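PDB 4DRS: pyruvate kinase, which probably catalyses the last step of glycolysis, transfer of the phosphoryl group of phosphoenolpyruvate to ADP to give pyruvate and ATP. Local coordinates for residues A[72-77]-A[105-110]; A[151-156]-A[207-212]. All blocks are in the same frame, centred on the assembly; numbering follows the deposited sequence.

Contact 1: residues A[72-77]-A[105-110]; sequences VARLNF and GIMLDT. With ACT (acetate ion), chain G.
With CG anti to the backbone N (chi1 174°) and the chain extended as far as NE, Arg74 reaches forward, toward the C-terminal end of the strands, and across to Asp109 on strand 105-109, whose own CG is likewise anti to its backbone N. The guanidinium comes side-on and donates two hydrogen bonds to a single carboxylate oxygen: NE of Arg74 lies 2.7 Å from OD2 of Asp109, and NH2 of Arg74 is equally near that oxygen. OD2 sits almost in the guanidinium plane, yet the two planes stand 77° apart; NE meets OD2 on the anti side but well out of the carboxylate plane, and NH2 comes from above the same face. On the way, CD of Arg74 passes the sulfur of Met107, with CD and SD 4.0 Å apart. Strands 72-76 and 105-109, which carry these side chains, pair in parallel, with the axes of these segments 22° apart. Their backbone bonds include that from Met107 N to Ala73 O, 2.8 Å, and Phe77 N continues the pairing to Asp109 O at 2.9 Å. Leu75 and Leu108 point to the other side of the sheet, where CD1 of Leu108 makes a CH-pi contact over one face of the Phe77 ring, 3.9 Å from its centroid; the ring also stacks with His85 and meets Phe224 edge-to-face. The strands are the second and third of the TIM barrel, joined through helix 82-97. Asn76 OD1 accepts from Ser78 N, while Asn76 ND2 makes a weak bond to an acetate oxygen. Arg74 and Asn76 belong to the ADP site, empty of nucleotide in this chain. With Lys270 in a salt bridge to OD1 of Asp109 and Thr51 OG1 hydrogen-bonded to NH1 of Arg74, the Arg74-Asp109 pair probably fixes the guanidinium's rotation and offsets part of its charge where an anionic nucleotide binds.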
ATOM      1  N   VAL A  72       9.725  -6.014 -36.870  1.00 34.06           N
ATOM      2  CA  VAL A  72      10.874  -6.857 -37.183  1.00 33.35           C
ATOM      3  C   VAL A  72      10.457  -7.954 -38.166  1.00 33.48           C
ATOM      4  O   VAL A  72       9.411  -8.589 -37.992  1.00 33.57           O
ATOM      5  CB  VAL A  72      11.455  -7.512 -35.906  1.00 32.61           C
ATOM      6  CG1 VAL A  72      12.588  -8.471 -36.244  1.00 32.25           C
ATOM      7  CG2 VAL A  72      11.934  -6.462 -34.916  1.00 32.92           C
ATOM      8  N   ALA A  73      11.274  -8.165 -39.196  1.00 33.23           N
ATOM      9  CA  ALA A  73      11.090  -9.289 -40.111  1.00 34.11           C
ATOM     10  C   ALA A  73      12.018 -10.439 -39.720  1.00 34.47           C
ATOM     11  O   ALA A  73      13.217 -10.235 -39.500  1.00 34.63           O
ATOM     12  CB  ALA A  73      11.339  -8.858 -41.548  1.00 33.72           C
ATOM     13  N   ARG A  74      11.450 -11.642 -39.629  1.00 34.69           N
ATOM     14  CA  ARG A  74      12.188 -12.835 -39.217  1.00 34.89           C
ATOM     15  C   ARG A  74      12.365 -13.821 -40.359  1.00 35.44           C
ATOM     16  O   ARG A  74      11.418 -14.133 -41.086  1.00 35.46           O
ATOM     17  CB  ARG A  74      11.474 -13.517 -38.053  1.00 35.38           C
ATOM     18  CG  ARG A  74      12.053 -14.853 -37.607  1.00 35.56           C
ATOM     19  CD  ARG A  74      11.231 -15.394 -36.449  1.00 36.32           C
ATOM     20  NE  ARG A  74      11.548 -16.778 -36.117  1.00 37.63           N
ATOM     21  CZ  ARG A  74      10.844 -17.836 -36.510  1.00 38.72           C
ATOM     22  NH1 ARG A  74       9.765 -17.693 -37.267  1.00 39.06           N
ATOM     23  NH2 ARG A  74      11.225 -19.051 -36.144  1.00 39.57           N
ATOM     24  N   LEU A  75      13.593 -14.305 -40.498  1.00 36.26           N
ATOM     25  CA  LEU A  75      13.938 -15.298 -41.493  1.00 37.32           C
ATOM     26  C   LEU A  75      14.224 -16.596 -40.774  1.00 38.36           C
ATOM     27  O   LEU A  75      15.216 -16.708 -40.049  1.00 39.06           O
ATOM     28  CB  LEU A  75      15.166 -14.854 -42.292  1.00 38.02           C
ATOM     29  CG  LEU A  75      15.116 -13.485 -42.976  1.00 38.77           C
ATOM     30  CD1 LEU A  75      16.363 -13.249 -43.816  1.00 39.73           C
ATOM     31  CD2 LEU A  75      13.867 -13.349 -43.827  1.00 39.03           C
ATOM     32  N   ASN A  76      13.336 -17.567 -40.952  1.00 39.36           N
ATOM     33  CA  ASN A  76      13.513 -18.884 -40.365  1.00 39.41           C
ATOM     34  C   ASN A  76      14.478 -19.719 -41.199  1.00 40.13           C
ATOM     35  O   ASN A  76      14.115 -20.221 -42.261  1.00 41.54           O
ATOM     36  CB  ASN A  76      12.163 -19.593 -40.238  1.00 40.03           C
ATOM     37  CG  ASN A  76      12.240 -20.845 -39.385  1.00 40.23           C
ATOM     38  OD1 ASN A  76      13.326 -21.341 -39.082  1.00 40.46           O
ATOM     39  ND2 ASN A  76      11.080 -21.365 -38.996  1.00 40.54           N
ATOM     40  N   PHE A  77      15.705 -19.876 -40.712  1.00 40.45           N
ATOM     41  CA  PHE A  77      16.731 -20.614 -41.459  1.00 40.86           C
ATOM     42  C   PHE A  77      16.600 -22.139 -41.347  1.00 42.14           C
ATOM     43  O   PHE A  77      17.492 -22.883 -41.756  1.00 42.71           O
ATOM     44  CB  PHE A  77      18.140 -20.114 -41.106  1.00 39.77           C
ATOM     45  CG  PHE A  77      18.625 -18.986 -41.991  1.00 39.01           C
ATOM     46  CD1 PHE A  77      19.841 -19.088 -42.661  1.00 39.20           C
ATOM     47  CD2 PHE A  77      17.864 -17.828 -42.165  1.00 37.91           C
ATOM     48  CE1 PHE A  77      20.293 -18.058 -43.478  1.00 39.43           C
ATOM     49  CE2 PHE A  77      18.306 -16.799 -42.987  1.00 38.08           C
ATOM     50  CZ  PHE A  77      19.524 -16.911 -43.642  1.00 38.85           C
ATOM     51  N   GLY A 105      13.635  -3.878 -38.240  1.00 36.23           N
ATOM     52  CA  GLY A 105      14.754  -4.726 -37.847  1.00 35.67           C
ATOM     53  C   GLY A 105      14.675  -6.056 -38.571  1.00 35.76           C
ATOM     54  O   GLY A 105      13.586  -6.498 -38.958  1.00 35.92           O
ATOM     55  N   ILE A 106      15.826  -6.697 -38.764  1.00 35.36           N
ATOM     56  CA  ILE A 106      15.868  -8.005 -39.422  1.00 34.72           C
ATOM     57  C   ILE A 106      16.508  -9.052 -38.514  1.00 34.93           C
ATOM     58  O   ILE A 106      17.600  -8.840 -37.982  1.00 34.78           O
ATOM     59  CB  ILE A 106      16.563  -7.953 -40.804  1.00 34.07           C
ATOM     60  CG1 ILE A 106      15.956  -6.834 -41.657  1.00 34.15           C
ATOM     61  CG2 ILE A 106      16.413  -9.286 -41.526  1.00 33.40           C
ATOM     62  CD1 ILE A 106      16.689  -6.548 -42.949  1.00 34.15           C
ATOM     63  N   MET A 107      15.802 -10.174 -38.352  1.00 34.65           N
ATOM     64  CA  MET A 107      16.168 -11.249 -37.434  1.00 34.46           C
ATOM     65  C   MET A 107      16.457 -12.551 -38.190  1.00 34.67           C
ATOM     66  O   MET A 107      15.648 -13.009 -39.004  1.00 33.66           O
ATOM     67  CB  MET A 107      15.033 -11.475 -36.422  1.00 34.37           C
ATOM     68  CG  MET A 107      15.135 -12.752 -35.585  1.00 35.15           C
ATOM     69  SD  MET A 107      13.714 -13.026 -34.492  1.00 36.74           S
ATOM     70  CE  MET A 107      14.046 -11.868 -33.163  1.00 34.96           C
ATOM     71  N   LEU A 108      17.615 -13.140 -37.905  1.00 34.86           N
ATOM     72  CA  LEU A 108      17.938 -14.473 -38.381  1.00 35.21           C
ATOM     73  C   LEU A 108      17.685 -15.468 -37.245  1.00 35.69           C
ATOM     74  O   LEU A 108      18.234 -15.335 -36.147  1.00 34.58           O
ATOM     75  CB  LEU A 108      19.386 -14.526 -38.882  1.00 35.25           C
ATOM     76  CG  LEU A 108      19.956 -15.835 -39.444  1.00 35.88           C
ATOM     77  CD1 LEU A 108      21.066 -15.552 -40.445  1.00 35.81           C
ATOM     78  CD2 LEU A 108      20.463 -16.739 -38.327  1.00 35.64           C
ATOM     79  N   ASP A 109      16.825 -16.444 -37.518  1.00 37.09           N
ATOM     80  CA  ASP A 109      16.461 -17.481 -36.556  1.00 38.55           C
ATOM     81  C   ASP A 109      17.173 -18.751 -37.000  1.00 39.32           C
ATOM     82  O   ASP A 109      16.885 -19.275 -38.080  1.00 39.82           O
ATOM     83  CB  ASP A 109      14.934 -17.679 -36.560  1.00 39.09           C
ATOM     84  CG  ASP A 109      14.442 -18.594 -35.440  1.00 40.51           C
ATOM     85  OD1 ASP A 109      15.008 -19.694 -35.226  1.00 41.62           O
ATOM     86  OD2 ASP A 109      13.450 -18.217 -34.780  1.00 40.99           O
ATOM     87  N   THR A 110      18.113 -19.231 -36.187  1.00 39.54           N
ATOM     88  CA  THR A 110      18.952 -20.371 -36.576  1.00 41.42           C
ATOM     89  C   THR A 110      18.158 -21.662 -36.664  1.00 41.96           C
ATOM     90  O   THR A 110      17.184 -21.854 -35.937  1.00 41.25           O
ATOM     91  CB  THR A 110      20.151 -20.598 -35.622  1.00 41.23           C
ATOM     92  OG1 THR A 110      19.672 -20.895 -34.304  1.00 40.57           O
ATOM     93  CG2 THR A 110      21.059 -19.368 -35.582  1.00 41.23           C
TER
HETATM   94  C   ACT G 605       7.640 -20.508 -39.236  1.00 67.15           C
HETATM   95  O   ACT G 605       8.323 -20.883 -38.260  1.00 68.66           O
HETATM   96  OXT ACT G 605       6.462 -20.132 -39.094  1.00 66.48           O
HETATM   97  CH3 ACT G 605       8.233 -20.501 -40.618  1.00 64.98           C

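Contact 2: residues A[151-156]-A[207-212]; sequences CSYSLL and KVHLPI
The ring of Tyr153 is held between its own turn and segment 207-212: one face has Leu155 C and Leu156 N above it, toward the rim, and the opposite face has CG1 of Val208, 4.1 Å from CZ of Tyr153. Leu210 approaches obliquely and runs past the ring in the opposite direction, its CG 3.9 Å from CE1 of Tyr153. At the edge of the imidazole of His209 lies the tyrosine hydroxyl, 3.6 Å between CD2 of His209 and OH of Tyr153. The one hydrogen bond between the segments runs from the backbone: His209 N donates to Tyr153 OH at 2.7 Å, with a fairly straight N-H...O angle of 162°. Because CG of Tyr153 is anti to its backbone N (chi1 -176°), the phenol extends across to segment 207-212. There His209 is the centre of an inverse gamma turn. The tyrosine OH is also hydrogen-bonded to Ser159 OG, a second partner besides His209 N. Leu155, in the type I turn from Tyr153 to Leu156, adds an apolar touch, CD1 of Leu155 to CB of His209 at 3.9 Å. This surface contact joins two loops: 151-156 follows strand 148-150 of the mixed sheet, with Cys151 and Leu156 packed on strands 133-137 and 201-202, whereas 207-212 leaves strand 201-202 and leads into helix 215-226 of the barrel.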
ATOM      1  N   CYS A 151      16.339 -39.648 -42.919  1.00 74.45           N
ATOM      2  CA  CYS A 151      16.570 -38.921 -41.675  1.00 69.95           C
ATOM      3  C   CYS A 151      17.872 -38.122 -41.757  1.00 68.26           C
ATOM      4  O   CYS A 151      18.880 -38.613 -42.277  1.00 70.17           O
ATOM      5  CB  CYS A 151      16.619 -39.906 -40.504  1.00 70.17           C
ATOM      6  SG  CYS A 151      16.860 -39.185 -38.865  1.00 69.25           S
ATOM      7  N   SER A 152      17.846 -36.897 -41.239  1.00 64.45           N
ATOM      8  CA  SER A 152      19.009 -36.010 -41.277  1.00 63.81           C
ATOM      9  C   SER A 152      20.033 -36.319 -40.186  1.00 62.24           C
ATOM     10  O   SER A 152      21.197 -35.933 -40.290  1.00 63.00           O
ATOM     11  CB  SER A 152      18.563 -34.553 -41.168  1.00 63.48           C
ATOM     12  OG  SER A 152      17.831 -34.343 -39.975  1.00 63.86           O
ATOM     13  N   TYR A 153      19.590 -37.022 -39.147  1.00 59.85           N
ATOM     14  CA  TYR A 153      20.412 -37.305 -37.972  1.00 58.66           C
ATOM     15  C   TYR A 153      21.154 -38.638 -38.141  1.00 58.49           C
ATOM     16  O   TYR A 153      20.577 -39.712 -37.958  1.00 58.31           O
ATOM     17  CB  TYR A 153      19.511 -37.287 -36.726  1.00 56.23           C
ATOM     18  CG  TYR A 153      20.193 -37.475 -35.386  1.00 55.71           C
ATOM     19  CD1 TYR A 153      21.346 -36.766 -35.049  1.00 56.43           C
ATOM     20  CD2 TYR A 153      19.649 -38.337 -34.433  1.00 55.06           C
ATOM     21  CE1 TYR A 153      21.955 -36.940 -33.813  1.00 57.30           C
ATOM     22  CE2 TYR A 153      20.246 -38.516 -33.198  1.00 54.74           C
ATOM     23  CZ  TYR A 153      21.398 -37.818 -32.893  1.00 56.40           C
ATOM     24  OH  TYR A 153      21.986 -37.999 -31.663  1.00 57.16           O
ATOM     25  N   SER A 154      22.434 -38.560 -38.500  1.00 60.13           N
ATOM     26  CA  SER A 154      23.230 -39.757 -38.805  1.00 61.76           C
ATOM     27  C   SER A 154      23.574 -40.594 -37.567  1.00 62.08           C
ATOM     28  O   SER A 154      23.919 -41.773 -37.683  1.00 62.37           O
ATOM     29  CB  SER A 154      24.503 -39.392 -39.574  1.00 62.80           C
ATOM     30  OG  SER A 154      25.456 -38.768 -38.734  1.00 62.77           O
ATOM     31  N   LEU A 155      23.477 -39.974 -36.392  1.00 61.90           N
ATOM     32  CA  LEU A 155      23.697 -40.662 -35.121  1.00 61.69           C
ATOM     33  C   LEU A 155      22.408 -41.255 -34.532  1.00 60.73           C
ATOM     34  O   LEU A 155      22.370 -41.622 -33.353  1.00 59.76           O
ATOM     35  CB  LEU A 155      24.367 -39.723 -34.110  1.00 61.57           C
ATOM     36  CG  LEU A 155      25.886 -39.533 -34.161  1.00 63.80           C
ATOM     37  CD1 LEU A 155      26.298 -38.322 -33.337  1.00 64.00           C
ATOM     38  CD2 LEU A 155      26.625 -40.777 -33.686  1.00 64.07           C
ATOM     39  N   LEU A 156      21.365 -41.358 -35.357  1.00 60.53           N
ATOM     40  CA  LEU A 156      20.083 -41.936 -34.933  1.00 60.34           C
ATOM     41  C   LEU A 156      20.188 -43.363 -34.371  1.00 62.54           C
ATOM     42  O   LEU A 156      19.627 -43.634 -33.304  1.00 62.08           O
ATOM     43  CB  LEU A 156      19.035 -41.873 -36.055  1.00 58.64           C
ATOM     44  CG  LEU A 156      17.646 -42.459 -35.769  1.00 58.08           C
ATOM     45  CD1 LEU A 156      16.932 -41.697 -34.662  1.00 56.94           C
ATOM     46  CD2 LEU A 156      16.801 -42.480 -37.032  1.00 59.35           C
ATOM     47  N   LYS A 207      18.893 -38.662 -25.526  1.00 79.34           N
ATOM     48  CA  LYS A 207      19.822 -37.556 -25.724  1.00 77.64           C
ATOM     49  C   LYS A 207      20.148 -37.424 -27.209  1.00 75.30           C
ATOM     50  O   LYS A 207      20.596 -38.381 -27.846  1.00 75.64           O
ATOM     51  CB  LYS A 207      21.099 -37.763 -24.889  1.00 80.26           C
ATOM     52  CG  LYS A 207      22.176 -36.687 -25.036  1.00 81.63           C
ATOM     53  CD  LYS A 207      21.733 -35.327 -24.500  1.00 82.48           C
ATOM     54  CE  LYS A 207      22.895 -34.345 -24.398  1.00 82.59           C
ATOM     55  NZ  LYS A 207      23.438 -33.926 -25.725  1.00 82.10           N
ATOM     56  N   VAL A 208      19.898 -36.236 -27.753  1.00 71.90           N
ATOM     57  CA  VAL A 208      20.219 -35.929 -29.142  1.00 70.06           C
ATOM     58  C   VAL A 208      21.637 -35.367 -29.204  1.00 68.60           C
ATOM     59  O   VAL A 208      21.929 -34.328 -28.605  1.00 68.01           O
ATOM     60  CB  VAL A 208      19.211 -34.927 -29.751  1.00 69.20           C
ATOM     61  CG1 VAL A 208      19.600 -34.563 -31.180  1.00 68.07           C
ATOM     62  CG2 VAL A 208      17.800 -35.499 -29.712  1.00 69.40           C
ATOM     63  N   HIS A 209      22.516 -36.058 -29.923  1.00 67.72           N
ATOM     64  CA  HIS A 209      23.923 -35.665 -29.994  1.00 66.56           C
ATOM     65  C   HIS A 209      24.192 -34.679 -31.106  1.00 64.21           C
ATOM     66  O   HIS A 209      24.949 -34.951 -32.042  1.00 65.16           O
ATOM     67  CB  HIS A 209      24.829 -36.894 -30.075  1.00 68.63           C
ATOM     68  CG  HIS A 209      24.672 -37.842 -28.908  1.00 71.86           C
ATOM     69  ND1 HIS A 209      25.232 -37.611 -27.705  1.00 72.92           N
ATOM     70  CD2 HIS A 209      23.978 -39.049 -28.794  1.00 73.43           C
ATOM     71  CE1 HIS A 209      24.917 -38.616 -26.862  1.00 74.26           C
ATOM     72  NE2 HIS A 209      24.150 -39.495 -27.532  1.00 74.44           N
ATOM     73  N   LEU A 210      23.559 -33.513 -31.001  1.00 60.06           N
ATOM     74  CA  LEU A 210      23.791 -32.408 -31.927  1.00 56.96           C
ATOM     75  C   LEU A 210      24.235 -31.157 -31.166  1.00 54.13           C
ATOM     76  O   LEU A 210      23.806 -30.941 -30.030  1.00 53.45           O
ATOM     77  CB  LEU A 210      22.529 -32.113 -32.751  1.00 55.31           C
ATOM     78  CG  LEU A 210      22.114 -33.090 -33.863  1.00 56.44           C
ATOM     79  CD1 LEU A 210      20.765 -32.691 -34.447  1.00 54.71           C
ATOM     80  CD2 LEU A 210      23.163 -33.194 -34.968  1.00 55.94           C
ATOM     81  N   PRO A 211      25.103 -30.331 -31.782  1.00 52.76           N
ATOM     82  CA  PRO A 211      25.478 -29.077 -31.127  1.00 51.61           C
ATOM     83  C   PRO A 211      24.344 -28.048 -31.196  1.00 50.57           C
ATOM     84  O   PRO A 211      23.500 -28.107 -32.098  1.00 50.10           O
ATOM     85  CB  PRO A 211      26.683 -28.585 -31.938  1.00 51.00           C
ATOM     86  CG  PRO A 211      26.842 -29.521 -33.093  1.00 51.85           C
ATOM     87  CD  PRO A 211      25.656 -30.428 -33.144  1.00 52.49           C
ATOM     88  N   ILE A 212      24.325 -27.124 -30.241  1.00 48.70           N
ATOM     89  CA  ILE A 212      23.368 -26.024 -30.265  1.00 48.11           C
ATOM     90  C   ILE A 212      23.686 -25.104 -31.447  1.00 47.54           C
ATOM     91  O   ILE A 212      22.794 -24.671 -32.171  1.00 46.65           O
ATOM     92  CB  ILE A 212      23.355 -25.252 -28.923  1.00 47.95           C
ATOM     93  CG1 ILE A 212      23.064 -26.210 -27.746  1.00 49.01           C
ATOM     94  CG2 ILE A 212      22.370 -24.084 -28.961  1.00 47.30           C
ATOM     95  CD1 ILE A 212      21.817 -27.073 -27.880  1.00 47.84           C
TER

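From the N terminus the chain first completes contact 1, where 105-110 returns beside 72-77 after helix 82-97, a beta-alpha-beta unit within the barrel. It then leaves the barrel for the mixed sheet inserted after the third strand, the B domain of pyruvate kinases. Contact 2 closes that excursion: 207-212, on its way back to helix 215-226 and strand 232-235, meets 151-156. The two loops are in series, neither nested nor crossed. The centres of contacts 1 and 2 lie about 24 Å apart, and the two do not touch. Contact 1 thus forms part of the barrel wall, joining its second and third strands, and contact 2 ties the inserted domain to its return connection.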